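Local coordinates for protein beta-galactosidase (Bacillus circulans subsp. alkalophilus, PDB 3TTY) that probably hydrolyses terminal beta-galactosidic bonds, as a glycoside hydrolase with a TIM-barrel catalytic domain that binds galactose, at residues Gly479-Thr484 / Cys602-Val607. Residues are numbered along the deposited sequence; the frame is centred on the assembly and turned at random.
Sequences GGTFVT and CEEQGV
The side-chain amide of Gln605 is held at both ends: NE2 donates to Gly479 O at 2.9 Å with an N-H...O angle of 165°, and OE1 accepts from Lys454 NZ. CG of Gln605 lies beside the backbone N, and a bend at chi2 (-79°) turns the amide toward the glycine carbonyl. The Thr481 methyl, CG2, lies alongside this bent chain, but it is modelled too close to NE2, so that nitrogen, and with it the bond length, should be read with some caution. Two helix ends meet here. Gly479 closes helix 468-477 with a Schellman motif, and Gly606 does the same for helix 591-604, where Val607 N bonds back to Cys602 O and Gly606 N to Glu603 O, the latter at 2.8 Å. In the trimerisation domain, helix 468-477 is the crossover of a beta-alpha-beta unit joining parallel strands 455-458 and 481-485; Phe482 packs on it, whereas Thr481 faces the end of helix 591-604. A leucine in place of Gln605 would probably leave Gly479 O and Lys454 without this shared amide partner. Beside Gln605, Glu604 OE1 is hydrogen-bonded to the Tyr583 hydroxyl, while OE2 forms a salt bridge with Arg574.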
loop_
_atom_site.group_PDB
_atom_site.type_symbol
_atom_site.label_atom_id
_atom_site.label_comp_id
_atom_site.label_asym_id
_atom_site.label_seq_id
_atom_site.Cartn_x
_atom_site.Cartn_y
_atom_site.Cartn_z
ATOM N N GLY A 479 16.053 -2.491 48.227
ATOM C CA GLY A 479 15.024 -1.535 48.588
ATOM C C GLY A 479 14.346 -0.789 47.448
ATOM O O GLY A 479 13.436 0.008 47.689
ATOM N N GLY A 480 14.772 -1.046 46.215
ATOM C CA GLY A 480 14.230 -0.344 45.065
ATOM C C GLY A 480 12.873 -0.877 44.673
ATOM O O GLY A 480 12.497 -1.962 45.104
ATOM N N THR A 481 12.113 -0.119 43.886
ATOM C CA THR A 481 10.940 -0.715 43.259
ATOM C C THR A 481 11.118 -0.902 41.750
ATOM O O THR A 481 11.703 -0.059 41.040
ATOM C CB THR A 481 9.567 -0.055 43.645
ATOM O OG1 THR A 481 8.955 0.553 42.508
ATOM C CG2 THR A 481 9.718 0.932 44.734
ATOM N N PHE A 482 10.656 -2.050 41.278
ATOM C CA PHE A 482 10.819 -2.397 39.881
ATOM C C PHE A 482 9.443 -2.619 39.296
ATOM O O PHE A 482 8.583 -3.218 39.943
ATOM C CB PHE A 482 11.678 -3.657 39.750
ATOM C CG PHE A 482 11.898 -4.105 38.329
ATOM C CD1 PHE A 482 12.779 -3.435 37.508
ATOM C CD2 PHE A 482 11.224 -5.207 37.825
ATOM C CE1 PHE A 482 12.978 -3.856 36.198
ATOM C CE2 PHE A 482 11.420 -5.633 36.531
ATOM C CZ PHE A 482 12.294 -4.959 35.711
ATOM N N VAL A 483 9.227 -2.123 38.081
ATOM C CA VAL A 483 7.946 -2.314 37.408
ATOM C C VAL A 483 8.129 -2.982 36.050
ATOM O O VAL A 483 8.965 -2.561 35.257
ATOM C CB VAL A 483 7.220 -0.966 37.195
ATOM C CG1 VAL A 483 5.859 -1.192 36.510
ATOM C CG2 VAL A 483 7.061 -0.233 38.520
ATOM N N THR A 484 7.361 -4.027 35.767
ATOM C CA THR A 484 7.378 -4.572 34.411
ATOM C C THR A 484 5.976 -5.009 33.990
ATOM O O THR A 484 5.021 -4.819 34.748
ATOM C CB THR A 484 8.496 -5.646 34.184
ATOM O OG1 THR A 484 8.621 -5.926 32.784
ATOM C CG2 THR A 484 8.219 -6.922 34.944
ATOM N N CYS A 602 5.832 6.607 43.385
ATOM C CA CYS A 602 6.717 7.700 43.788
ATOM C C CYS A 602 6.549 8.072 45.272
ATOM O O CYS A 602 7.530 8.287 45.985
ATOM C CB CYS A 602 6.518 8.934 42.894
ATOM S SG CYS A 602 7.002 8.699 41.149
ATOM N N GLU A 603 5.311 8.155 45.739
ATOM C CA GLU A 603 5.089 8.455 47.150
ATOM C C GLU A 603 5.722 7.368 48.012
ATOM O O GLU A 603 6.344 7.657 49.026
ATOM C CB GLU A 603 3.600 8.580 47.481
ATOM C CG GLU A 603 3.350 8.947 48.943
ATOM C CD GLU A 603 1.882 8.852 49.355
ATOM O OE1 GLU A 603 1.600 8.988 50.570
ATOM O OE2 GLU A 603 1.015 8.643 48.476
ATOM N N GLU A 604 5.562 6.116 47.594
ATOM C CA GLU A 604 6.082 4.982 48.354
ATOM C C GLU A 604 7.571 5.143 48.602
ATOM O O GLU A 604 8.067 4.821 49.672
ATOM C CB GLU A 604 5.828 3.689 47.590
ATOM C CG GLU A 604 6.293 2.440 48.301
ATOM C CD GLU A 604 5.803 1.191 47.602
ATOM O OE1 GLU A 604 5.723 1.220 46.352
ATOM O OE2 GLU A 604 5.485 0.195 48.288
ATOM N N GLN A 605 8.278 5.653 47.603
ATOM C CA GLN A 605 9.715 5.805 47.692
ATOM C C GLN A 605 10.080 7.231 48.081
ATOM O O GLN A 605 11.243 7.638 47.983
ATOM C CB GLN A 605 10.360 5.420 46.354
ATOM C CG GLN A 605 10.345 3.914 46.084
ATOM C CD GLN A 605 11.435 3.184 46.853
ATOM O OE1 GLN A 605 12.212 3.795 47.589
ATOM N NE2 GLN A 605 11.513 1.878 46.669
ATOM N N GLY A 606 9.081 7.990 48.520
ATOM C CA GLY A 606 9.301 9.365 48.930
ATOM C C GLY A 606 9.821 10.274 47.823
ATOM O O GLY A 606 10.547 11.227 48.093
ATOM N N VAL A 607 9.467 9.994 46.572
ATOM C CA VAL A 607 9.893 10.879 45.488
ATOM C C VAL A 607 8.750 11.790 45.083
ATOM O O VAL A 607 7.612 11.357 44.989
ATOM C CB VAL A 607 10.514 10.116 44.287
ATOM C CG1 VAL A 607 9.914 8.749 44.155
ATOM C CG2 VAL A 607 10.381 10.916 42.998
#